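Local coordinates for glycerol dehydratase (Clostridium butyricum, PDB 1R9D), which acts as a B12-independent glycerol dehydratase of the glycyl-radical family, a lyase that probably removes water from glycerol by radical chemistry, at residues Thr65-Asp68 with Gly74-Thr77; Ala18-Ala23 with Leu318-Lys323; Lys564-Asp569 with Gln593-Asn598; Thr460-Phe465 with Thr581-Phe586. One frame throughout, in Å; residues are numbered along the deposited sequence.

Overall arrangement
Contact 2 opens first along the chain: the end of helix 11-22 meets the loop after helix 304-317, closing a span of nearly 300 residues. Within that span lies contact 1, a short closure between 65-68 and 74-77 in the loop joining helices 47-61 and 92-97. The two touch, chiefly through the Arg67-Asp320 salt bridge. Later, contact 4 (460-465 with 581-586) closes about 115 residues and contact 3 (564-569 with 593-598) about 23; the two closures cross, their centres about 15 Å apart. Together they join helices 453-461, 553-569, 575-583 and 590-597, Phe586 packing on Gln593 and Leu596. The centres of contacts 1 and 3 stand about 59 Å apart, across the chain's centre.

Contact 1 of 4, residues Thr65-Asp68 with Gly74-Thr77; sequences TIRD and GSLT
Two irregular pieces of one loop come side by side with the CA atoms of Thr65 and Ser75 5.7 Å apart, and a water links their backbones. A direct bond comes from Arg67. Its CG lies anti to the carbonyl carbon (chi1 -51°), and from there an extended chain carries the guanidinium across to the second segment, where NH2 donates to Thr77 O over 2.9 Å with an N-H...O angle of 151°. The oxygen sits at the edge of the guanidinium, somewhat tilted from its plane. Ser75 takes a different side: its OG stands 3.3 Å above one face, offset toward the rim, and its CB approaches Arg67 NH2 to 3.5 Å. One edge bond and one covered face thus limit how the group can turn.

A water bridges the two segments beside Ser75. It donates to Thr65 O at 2.7 Å and accepts from Gly74 N at 2.8 Å and from Ser75 OG at 2.6 Å, so three polar groups of both segments share one bridge. Nearby, the CB atoms of Thr65 and Ser75 meet at 4.1 Å.

Arg67 NH2 has a second partner in Asp320, a salt bridge to OD1, and NH1 bonds Lys78 O just beyond Thr77. The whole pairing belongs to the loop between helices 47-61 and 92-97. Helix 197-230 receives Ile66 and bonds Ser75 N through Tyr222 OH, while helix 260-277 packs against Leu76 and reaches Gly74 O with Trp268 NE1.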
loop_
_atom_site.group_PDB
_atom_site.type_symbol
_atom_site.label_atom_id
_atom_site.label_comp_id
_atom_site.label_asym_id
_atom_site.label_seq_id
_atom_site.Cartn_x
_atom_site.Cartn_y
_atom_site.Cartn_z
ATOM N N THR A 65 18.760 31.051 5.688
ATOM C CA THR A 65 18.941 32.297 6.425
ATOM C C THR A 65 19.895 32.178 7.604
ATOM O O THR A 65 19.835 31.223 8.381
ATOM C CB THR A 65 17.601 32.836 6.992
ATOM O OG1 THR A 65 16.669 33.057 5.927
ATOM C CG2 THR A 65 17.831 34.149 7.733
ATOM N N ILE A 66 20.783 33.154 7.721
ATOM C CA ILE A 66 21.715 33.213 8.835
ATOM C C ILE A 66 21.402 34.551 9.489
ATOM O O ILE A 66 21.606 35.607 8.891
ATOM C CB ILE A 66 23.191 33.170 8.373
ATOM C CG1 ILE A 66 23.501 31.795 7.772
ATOM C CG2 ILE A 66 24.115 33.452 9.555
ATOM C CD1 ILE A 66 24.961 31.552 7.466
ATOM N N ARG A 67 20.870 34.502 10.706
ATOM C CA ARG A 67 20.501 35.715 11.422
ATOM C C ARG A 67 21.722 36.382 12.040
ATOM O O ARG A 67 22.724 35.728 12.322
ATOM C CB ARG A 67 19.457 35.391 12.495
ATOM C CG ARG A 67 18.259 34.594 11.963
ATOM C CD ARG A 67 17.154 34.467 13.004
ATOM N NE ARG A 67 16.176 33.432 12.670
ATOM C CZ ARG A 67 15.383 33.446 11.600
ATOM N NH1 ARG A 67 15.435 34.449 10.734
ATOM N NH2 ARG A 67 14.536 32.447 11.391
ATOM N N ASP A 68 21.635 37.691 12.245
ATOM C CA ASP A 68 22.752 38.442 12.808
ATOM C C ASP A 68 23.256 37.910 14.149
ATOM O O ASP A 68 22.470 37.584 15.037
ATOM C CB ASP A 68 22.365 39.917 12.961
ATOM C CG ASP A 68 21.789 40.505 11.684
ATOM O OD1 ASP A 68 22.411 40.334 10.611
ATOM O OD2 ASP A 68 20.714 41.144 11.754
ATOM N N GLY A 74 21.014 27.708 10.930
ATOM C CA GLY A 74 19.996 26.808 10.422
ATOM C C GLY A 74 18.635 27.356 10.803
ATOM O O GLY A 74 18.212 27.229 11.955
ATOM N N SER A 75 17.958 27.982 9.846
ATOM C CA SER A 75 16.644 28.568 10.079
ATOM C C SER A 75 15.633 27.982 9.109
ATOM O O SER A 75 15.880 27.932 7.900
ATOM C CB SER A 75 16.696 30.091 9.902
ATOM O OG SER A 75 17.561 30.686 10.852
ATOM N N LEU A 76 14.488 27.564 9.642
ATOM C CA LEU A 76 13.434 26.959 8.841
ATOM C C LEU A 76 12.533 27.963 8.136
ATOM O O LEU A 76 11.845 27.617 7.176
ATOM C CB LEU A 76 12.573 26.041 9.714
ATOM C CG LEU A 76 13.302 24.958 10.515
ATOM C CD1 LEU A 76 12.275 24.003 11.108
ATOM C CD2 LEU A 76 14.265 24.196 9.621
ATOM N N THR A 77 12.524 29.200 8.626
ATOM C CA THR A 77 11.705 30.254 8.039
ATOM C C THR A 77 12.504 31.552 7.992
ATOM O O THR A 77 13.416 31.754 8.794
ATOM C CB THR A 77 10.407 30.494 8.858
ATOM O OG1 THR A 77 10.737 30.728 10.236
ATOM C CG2 THR A 77 9.479 29.293 8.754
HETATM O O HOH W 1 20.099 30.342 10.944
HETATM O O HOH W 2 15.214 30.699 6.183
#

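Contact 2 of 4, residues Ala18-Ala23 with Leu318-Lys323; sequences AQILNA and LNDINK
Asp320 OD1, in the carboxylate beside Ile20, is gripped by Arg67 NH2 in a salt bridge, with Lys317 NZ as a longer, weaker ionic partner. The other oxygen, OD2, accepts from the backbone N-H of Arg81, so both oxygens are anchored; Arg67 and, weakly, Lys317 would be expected to stabilise the charged form. Across from it the contact is carried by Ile20 alone. Ile20 CD1 meets both Asp320 CA and Asn319 O at 4.0 Å, and touches the carboxylate at Asp320 OD2 from 4.1 Å. With CG1 anti to the carbonyl carbon (chi1 -58°), CG2 falls anti to the backbone N, and Ile20 CG2 lies 3.9 Å from Asn319 O and 4.2 Å from Asn319 CB. The Ile20 and Asn319 side chains cross at about a right angle.

In the fold, the last turns of helix 11-22 are thereby set against the irregular link between helix 304-317 and helix 329-332. This is consistent with the ten-stranded alpha/beta barrel of the glycyl-radical enzymes, built from two five-stranded halves with helices packed outside. Asn319 presents its CB to the isoleucine while its amide leads elsewhere, ND2 donating to Gln373 O and Trp315 O.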
loop_
_atom_site.group_PDB
_atom_site.type_symbol
_atom_site.label_atom_id
_atom_site.label_comp_id
_atom_site.label_asym_id
_atom_site.label_seq_id
_atom_site.Cartn_x
_atom_site.Cartn_y
_atom_site.Cartn_z
ATOM N N ALA A 18 16.168 38.635 21.634
ATOM C CA ALA A 18 15.310 39.724 21.188
ATOM C C ALA A 18 14.744 39.443 19.798
ATOM O O ALA A 18 13.633 39.864 19.474
ATOM C CB ALA A 18 16.095 41.039 21.182
ATOM N N GLN A 19 15.511 38.736 18.975
ATOM C CA GLN A 19 15.061 38.408 17.627
ATOM C C GLN A 19 13.826 37.522 17.702
ATOM O O GLN A 19 12.899 37.660 16.905
ATOM C CB GLN A 19 16.168 37.689 16.852
ATOM C CG GLN A 19 17.473 38.468 16.764
ATOM C CD GLN A 19 18.498 37.792 15.873
ATOM O OE1 GLN A 19 18.489 36.568 15.713
ATOM N NE2 GLN A 19 19.400 38.583 15.300
ATOM N N ILE A 20 13.814 36.611 18.669
ATOM C CA ILE A 20 12.676 35.715 18.845
ATOM C C ILE A 20 11.426 36.480 19.297
ATOM O O ILE A 20 10.375 36.401 18.666
ATOM C CB ILE A 20 12.974 34.628 19.906
ATOM C CG1 ILE A 20 14.208 33.807 19.507
ATOM C CG2 ILE A 20 11.755 33.737 20.082
ATOM C CD1 ILE A 20 14.025 32.951 18.268
ATOM N N LEU A 21 11.549 37.226 20.392
ATOM C CA LEU A 21 10.421 37.975 20.939
ATOM C C LEU A 21 9.898 39.122 20.080
ATOM O O LEU A 21 8.704 39.412 20.094
ATOM C CB LEU A 21 10.772 38.496 22.334
ATOM C CG LEU A 21 10.994 37.390 23.372
ATOM C CD1 LEU A 21 11.382 37.999 24.701
ATOM C CD2 LEU A 21 9.728 36.553 23.503
ATOM N N ASN A 22 10.777 39.780 19.333
ATOM C CA ASN A 22 10.336 40.887 18.489
ATOM C C ASN A 22 9.784 40.410 17.151
ATOM O O ASN A 22 9.241 41.195 16.372
ATOM C CB ASN A 22 11.483 41.874 18.262
ATOM C CG ASN A 22 11.859 42.618 19.525
ATOM O OD1 ASN A 22 10.988 42.993 20.311
ATOM N ND2 ASN A 22 13.153 42.843 19.726
ATOM N N ALA A 23 9.916 39.116 16.889
ATOM C CA ALA A 23 9.421 38.555 15.644
ATOM C C ALA A 23 7.903 38.631 15.599
ATOM O O ALA A 23 7.240 38.749 16.633
ATOM C CB ALA A 23 9.873 37.099 15.506
ATOM N N LEU A 318 15.998 26.542 19.471
ATOM C CA LEU A 318 14.832 25.707 19.756
ATOM C C LEU A 318 13.556 26.545 19.878
ATOM O O LEU A 318 12.448 26.016 19.830
ATOM C CB LEU A 318 15.071 24.896 21.038
ATOM C CG LEU A 318 16.094 23.758 20.924
ATOM C CD1 LEU A 318 16.618 23.392 22.296
ATOM C CD2 LEU A 318 15.453 22.558 20.239
ATOM N N ASN A 319 13.715 27.858 20.033
ATOM C CA ASN A 319 12.573 28.764 20.145
ATOM C C ASN A 319 12.240 29.382 18.786
ATOM O O ASN A 319 11.259 30.113 18.643
ATOM C CB ASN A 319 12.884 29.880 21.148
ATOM C CG ASN A 319 12.753 29.427 22.590
ATOM O OD1 ASN A 319 11.655 29.391 23.141
ATOM N ND2 ASN A 319 13.871 29.071 23.201
ATOM N N ASP A 320 13.055 29.071 17.787
ATOM C CA ASP A 320 12.856 29.621 16.450
ATOM C C ASP A 320 11.792 28.863 15.662
ATOM O O ASP A 320 11.143 29.421 14.777
ATOM C CB ASP A 320 14.174 29.596 15.679
ATOM C CG ASP A 320 14.174 30.548 14.503
ATOM O OD1 ASP A 320 14.988 30.350 13.570
ATOM O OD2 ASP A 320 13.364 31.499 14.519
ATOM N N ILE A 321 11.613 27.587 15.989
ATOM C CA ILE A 321 10.636 26.750 15.304
ATOM C C ILE A 321 9.211 27.012 15.785
ATOM O O ILE A 321 8.974 27.180 16.979
ATOM C CB ILE A 321 10.978 25.253 15.511
ATOM C CG1 ILE A 321 12.405 24.988 15.019
ATOM C CG2 ILE A 321 9.970 24.371 14.778
ATOM C CD1 ILE A 321 12.866 23.550 15.166
ATOM N N ASN A 322 8.267 27.066 14.848
ATOM C CA ASN A 322 6.867 27.281 15.189
ATOM C C ASN A 322 6.009 26.423 14.270
ATOM O O ASN A 322 6.505 25.885 13.276
ATOM C CB ASN A 322 6.476 28.755 15.048
ATOM C CG ASN A 322 5.332 29.148 15.977
ATOM O OD1 ASN A 322 4.554 28.300 16.423
ATOM N ND2 ASN A 322 5.215 30.444 16.257
ATOM N N LYS A 323 4.723 26.316 14.590
ATOM C CA LYS A 323 3.798 25.482 13.831
ATOM C C LYS A 323 2.370 26.009 13.882
ATOM O O LYS A 323 1.751 26.026 14.942
ATOM C CB LYS A 323 3.844 24.055 14.401
ATOM C CG LYS A 323 2.760 23.097 13.908
ATOM C CD LYS A 323 2.896 21.748 14.625
ATOM C CE LYS A 323 1.861 20.737 14.172
ATOM N NZ LYS A 323 2.067 19.432 14.874
#

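Contact 3 of 4, residues Lys564-Asp569 with Gln593-Asn598; sequences KKIVFD and QALLKN
From CB, Ile566 reaches across to helix 590-597 and divides into two branches. CG1 stands anti to the carbonyl carbon (chi1 -54°), which leaves CG2 anti to the backbone N. This methyl meets the leucine tip: Ile566 CG2 is 4.0 Å from Leu595 CD2 and 4.2 Å from Leu595 CG. On the other branch, Ile566 CG1 passes Leu596 CD2 at 4.4 Å. The chain then ends at CD1, which lies over the backbone of the opposing helix, 4.0 Å from Leu595 O, and also touches Leu595 CG. One isoleucine therefore sits across two consecutive leucines, its own axis oblique to that of Leu595. The first torsion of Leu595 is well off staggered (chi1 -146°).

This is helix-to-helix packing between the ends of helices 553-569 and 590-597, separated in the chain by helix 575-583, on whose Leu578 both Val567 and Leu596 rest. The first helix finishes in a wider pi-type turn, seen in the Asp569 N to Lys564 O bond of 2.8 Å. The same five-residue step brings two side chains together: Lys564 NZ forms a salt bridge of 2.7 Å with Asp569 OD2, using the syn lone pair of that oxygen. Leu596 also packs on Phe586, in the loop that leads into its own helix.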
loop_
_atom_site.group_PDB
_atom_site.type_symbol
_atom_site.label_atom_id
_atom_site.label_comp_id
_atom_site.label_asym_id
_atom_site.label_seq_id
_atom_site.Cartn_x
_atom_site.Cartn_y
_atom_site.Cartn_z
ATOM N N LYS A 564 -22.091 8.779 44.942
ATOM C CA LYS A 564 -22.129 7.695 45.915
ATOM C C LYS A 564 -22.625 8.118 47.297
ATOM O O LYS A 564 -23.445 7.427 47.902
ATOM C CB LYS A 564 -20.742 7.064 46.060
ATOM C CG LYS A 564 -20.681 5.963 47.112
ATOM C CD LYS A 564 -19.265 5.438 47.298
ATOM C CE LYS A 564 -19.189 4.465 48.465
ATOM N NZ LYS A 564 -19.460 5.139 49.775
ATOM N N LYS A 565 -22.124 9.248 47.791
ATOM C CA LYS A 565 -22.493 9.748 49.116
ATOM C C LYS A 565 -23.834 10.463 49.211
ATOM O O LYS A 565 -24.692 10.091 50.014
ATOM C CB LYS A 565 -21.419 10.701 49.644
ATOM C CG LYS A 565 -20.094 10.049 49.986
ATOM C CD LYS A 565 -19.122 11.083 50.544
ATOM C CE LYS A 565 -19.643 11.724 51.830
ATOM N NZ LYS A 565 -19.584 10.794 52.998
ATOM N N ILE A 566 -23.999 11.504 48.405
ATOM C CA ILE A 566 -25.216 12.304 48.424
ATOM C C ILE A 566 -26.458 11.588 47.908
ATOM O O ILE A 566 -27.553 11.791 48.428
ATOM C CB ILE A 566 -25.027 13.610 47.617
ATOM C CG1 ILE A 566 -23.799 14.371 48.129
ATOM C CG2 ILE A 566 -26.267 14.485 47.737
ATOM C CD1 ILE A 566 -23.859 14.727 49.602
ATOM N N VAL A 567 -26.296 10.746 46.893
ATOM C CA VAL A 567 -27.435 10.042 46.322
ATOM C C VAL A 567 -27.695 8.640 46.866
ATOM O O VAL A 567 -28.777 8.366 47.384
ATOM C CB VAL A 567 -27.313 9.947 44.784
ATOM C CG1 VAL A 567 -28.513 9.214 44.210
ATOM C CG2 VAL A 567 -27.216 11.339 44.182
ATOM N N PHE A 568 -26.714 7.750 46.761
ATOM C CA PHE A 568 -26.921 6.381 47.215
ATOM C C PHE A 568 -26.694 6.061 48.688
ATOM O O PHE A 568 -27.380 5.203 49.235
ATOM C CB PHE A 568 -26.104 5.414 46.350
ATOM C CG PHE A 568 -26.492 5.436 44.898
ATOM C CD1 PHE A 568 -25.721 6.124 43.968
ATOM C CD2 PHE A 568 -27.654 4.801 44.469
ATOM C CE1 PHE A 568 -26.102 6.181 42.626
ATOM C CE2 PHE A 568 -28.043 4.852 43.133
ATOM C CZ PHE A 568 -27.266 5.545 42.209
ATOM N N ASP A 569 -25.749 6.728 49.340
ATOM C CA ASP A 569 -25.498 6.434 50.748
ATOM C C ASP A 569 -26.403 7.201 51.706
ATOM O O ASP A 569 -27.027 6.606 52.584
ATOM C CB ASP A 569 -24.040 6.721 51.128
ATOM C CG ASP A 569 -23.054 5.790 50.446
ATOM O OD1 ASP A 569 -23.422 4.631 50.154
ATOM O OD2 ASP A 569 -21.900 6.218 50.223
ATOM N N GLN A 593 -26.591 22.215 44.731
ATOM C CA GLN A 593 -25.222 22.425 44.280
ATOM C C GLN A 593 -24.279 22.550 45.479
ATOM O O GLN A 593 -23.151 22.058 45.444
ATOM C CB GLN A 593 -25.130 23.684 43.414
ATOM C CG GLN A 593 -23.707 24.055 43.015
ATOM C CD GLN A 593 -23.640 25.277 42.121
ATOM O OE1 GLN A 593 -24.449 26.198 42.246
ATOM N NE2 GLN A 593 -22.658 25.302 41.225
ATOM N N ALA A 594 -24.746 23.202 46.541
ATOM C CA ALA A 594 -23.932 23.382 47.741
ATOM C C ALA A 594 -23.631 22.034 48.380
ATOM O O ALA A 594 -22.537 21.804 48.898
ATOM C CB ALA A 594 -24.658 24.281 48.736
ATOM N N LEU A 595 -24.619 21.150 48.344
ATOM C CA LEU A 595 -24.492 19.814 48.905
ATOM C C LEU A 595 -23.386 19.073 48.149
ATOM O O LEU A 595 -22.542 18.398 48.745
ATOM C CB LEU A 595 -25.828 19.089 48.750
ATOM C CG LEU A 595 -26.288 18.087 49.806
ATOM C CD1 LEU A 595 -26.155 18.682 51.204
ATOM C CD2 LEU A 595 -27.733 17.714 49.514
ATOM N N LEU A 596 -23.394 19.221 46.830
ATOM C CA LEU A 596 -22.399 18.584 45.978
ATOM C C LEU A 596 -21.014 19.184 46.205
ATOM O O LEU A 596 -20.036 18.455 46.343
ATOM C CB LEU A 596 -22.798 18.730 44.509
ATOM C CG LEU A 596 -24.156 18.137 44.119
ATOM C CD1 LEU A 596 -24.393 18.378 42.639
ATOM C CD2 LEU A 596 -24.200 16.647 44.427
ATOM N N LYS A 597 -20.932 20.512 46.250
ATOM C CA LYS A 597 -19.654 21.182 46.470
ATOM C C LYS A 597 -19.048 20.845 47.826
ATOM O O LYS A 597 -17.824 20.822 47.975
ATOM C CB LYS A 597 -19.815 22.701 46.372
ATOM C CG LYS A 597 -20.094 23.213 44.978
ATOM C CD LYS A 597 -20.083 24.733 44.960
ATOM C CE LYS A 597 -20.316 25.276 43.560
ATOM N NZ LYS A 597 -20.352 26.770 43.554
ATOM N N ASN A 598 -19.902 20.581 48.813
ATOM C CA ASN A 598 -19.422 20.267 50.153
ATOM C C ASN A 598 -19.052 18.803 50.365
ATOM O O ASN A 598 -18.579 18.431 51.438
ATOM C CB ASN A 598 -20.440 20.720 51.207
ATOM C CG ASN A 598 -20.544 22.239 51.305
ATOM O OD1 ASN A 598 -19.561 22.953 51.100
ATOM N ND2 ASN A 598 -21.731 22.735 51.639
#

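Contact 4 of 4, residues Thr460-Phe465 with Thr581-Phe586; sequences TINSGF and TLNNDF
Similar first torsions place two amides opposite one another: Asn462 and Asn583, with chi1 close to -70°, each set CG anti to the carbonyl carbon, and the side chains slide past each other in opposite directions. Asn583 ND2 donates to Asn462 OD1 over 3.3 Å with an N-H...O angle of 157°. The acceptor lies in the amide plane of Asn583, whereas the donor is tilted from the carbonyl plane of Asn462. The return bond, Asn462 ND2 to Asn583 OD1 at 3.4 Å, is weak. With that, the tilted donor and amide planes 23° apart, the pair is skewed rather than ideally matched.

Beside the amides, Ile461 and Leu582 cross at about a right angle and meet through their CD1 atoms at 3.4 Å, tighter than a usual van der Waals contact.

Both residues of the amide pair stand where helices finish, 453-461 and 575-583. Each helix ends in a Schellman motif, with Ser463 and Asp585 as the C-prime residues at positive phi. The first pairs Gly464 N with Leu459 O and Ser463 N with Thr460 O; the second pairs Phe586 N with Thr581 O and Asp585 N with Leu582 O, both at 2.9 Å, Asn584 N being an extra donor to Thr581 O.

The chemistry is that of neutral groups, each amide both donor and acceptor: a modest link consistent with the assigned amide orientations, alongside the apolar contact.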
loop_
_atom_site.group_PDB
_atom_site.type_symbol
_atom_site.label_atom_id
_atom_site.label_comp_id
_atom_site.label_asym_id
_atom_site.label_seq_id
_atom_site.Cartn_x
_atom_site.Cartn_y
_atom_site.Cartn_z
ATOM N N THR A 460 -23.324 8.979 31.534
ATOM C CA THR A 460 -23.773 7.898 32.405
ATOM C C THR A 460 -25.083 8.353 33.044
ATOM O O THR A 460 -26.065 7.611 33.087
ATOM C CB THR A 460 -22.748 7.597 33.520
ATOM O OG1 THR A 460 -21.491 7.236 32.929
ATOM C CG2 THR A 460 -23.233 6.446 34.390
ATOM N N ILE A 461 -25.091 9.589 33.529
ATOM C CA ILE A 461 -26.278 10.151 34.153
ATOM C C ILE A 461 -27.420 10.283 33.145
ATOM O O ILE A 461 -28.586 10.121 33.506
ATOM C CB ILE A 461 -25.964 11.526 34.783
ATOM C CG1 ILE A 461 -25.100 11.320 36.031
ATOM C CG2 ILE A 461 -27.258 12.266 35.123
ATOM C CD1 ILE A 461 -24.695 12.598 36.729
ATOM N N ASN A 462 -27.086 10.557 31.886
ATOM C CA ASN A 462 -28.106 10.701 30.849
ATOM C C ASN A 462 -28.295 9.470 29.950
ATOM O O ASN A 462 -28.882 9.566 28.875
ATOM C CB ASN A 462 -27.815 11.936 29.988
ATOM C CG ASN A 462 -27.943 13.236 30.772
ATOM O OD1 ASN A 462 -28.844 13.385 31.598
ATOM N ND2 ASN A 462 -27.054 14.187 30.502
ATOM N N SER A 463 -27.803 8.318 30.398
ATOM C CA SER A 463 -27.937 7.066 29.650
ATOM C C SER A 463 -27.541 7.133 28.174
ATOM O O SER A 463 -28.263 6.626 27.313
ATOM C CB SER A 463 -29.375 6.541 29.748
ATOM O OG SER A 463 -29.705 6.189 31.077
ATOM N N GLY A 464 -26.401 7.755 27.885
ATOM C CA GLY A 464 -25.932 7.846 26.512
ATOM C C GLY A 464 -26.705 8.786 25.607
ATOM O O GLY A 464 -26.459 8.822 24.399
ATOM N N PHE A 465 -27.636 9.543 26.182
ATOM C CA PHE A 465 -28.447 10.487 25.414
ATOM C C PHE A 465 -27.838 11.877 25.566
ATOM O O PHE A 465 -27.549 12.319 26.677
ATOM C CB PHE A 465 -29.888 10.487 25.931
ATOM C CG PHE A 465 -30.887 11.045 24.954
ATOM C CD1 PHE A 465 -31.139 10.395 23.751
ATOM C CD2 PHE A 465 -31.590 12.211 25.246
ATOM C CE1 PHE A 465 -32.079 10.894 22.850
ATOM C CE2 PHE A 465 -32.533 12.720 24.352
ATOM C CZ PHE A 465 -32.777 12.058 23.150
ATOM N N THR A 581 -31.393 18.535 37.997
ATOM C CA THR A 581 -30.611 19.675 38.460
ATOM C C THR A 581 -29.404 19.916 37.555
ATOM O O THR A 581 -29.113 21.049 37.185
ATOM C CB THR A 581 -30.100 19.460 39.898
ATOM O OG1 THR A 581 -31.199 19.120 40.753
ATOM C CG2 THR A 581 -29.448 20.726 40.419
ATOM N N LEU A 582 -28.700 18.846 37.199
ATOM C CA LEU A 582 -27.527 18.984 36.347
ATOM C C LEU A 582 -27.905 19.473 34.956
ATOM O O LEU A 582 -27.249 20.350 34.402
ATOM C CB LEU A 582 -26.780 17.651 36.253
ATOM C CG LEU A 582 -26.180 17.163 37.570
ATOM C CD1 LEU A 582 -25.622 15.761 37.384
ATOM C CD2 LEU A 582 -25.098 18.123 38.037
ATOM N N ASN A 583 -28.969 18.912 34.395
ATOM C CA ASN A 583 -29.404 19.313 33.065
ATOM C C ASN A 583 -29.890 20.757 33.027
ATOM O O ASN A 583 -29.962 21.364 31.957
ATOM C CB ASN A 583 -30.488 18.361 32.553
ATOM C CG ASN A 583 -29.929 16.987 32.205
ATOM O OD1 ASN A 583 -28.891 16.880 31.547
ATOM N ND2 ASN A 583 -30.613 15.935 32.636
ATOM N N ASN A 584 -30.209 21.314 34.194
ATOM C CA ASN A 584 -30.660 22.702 34.273
ATOM C C ASN A 584 -29.541 23.596 34.807
ATOM O O ASN A 584 -29.760 24.770 35.114
ATOM C CB ASN A 584 -31.891 22.825 35.177
ATOM C CG ASN A 584 -33.051 21.975 34.700
ATOM O OD1 ASN A 584 -33.349 21.924 33.505
ATOM N ND2 ASN A 584 -33.724 21.314 35.636
ATOM N N ASP A 585 -28.343 23.028 34.920
ATOM C CA ASP A 585 -27.176 23.757 35.405
ATOM C C ASP A 585 -27.403 24.399 36.778
ATOM O O ASP A 585 -27.010 25.540 37.015
ATOM C CB ASP A 585 -26.763 24.817 34.372
ATOM C CG ASP A 585 -25.386 25.404 34.645
ATOM O OD1 ASP A 585 -24.489 24.655 35.086
ATOM O OD2 ASP A 585 -25.189 26.612 34.400
ATOM N N PHE A 586 -28.042 23.650 37.673
ATOM C CA PHE A 586 -28.320 24.103 39.036
ATOM C C PHE A 586 -29.247 25.311 39.146
ATOM O O PHE A 586 -29.281 25.974 40.183
ATOM C CB PHE A 586 -27.011 24.421 39.766
ATOM C CG PHE A 586 -26.034 23.281 39.786
ATOM C CD1 PHE A 586 -24.808 23.394 39.141
ATOM C CD2 PHE A 586 -26.346 22.093 40.434
ATOM C CE1 PHE A 586 -23.902 22.334 39.140
ATOM C CE2 PHE A 586 -25.448 21.026 40.438
ATOM C CZ PHE A 586 -24.225 21.148 39.789
#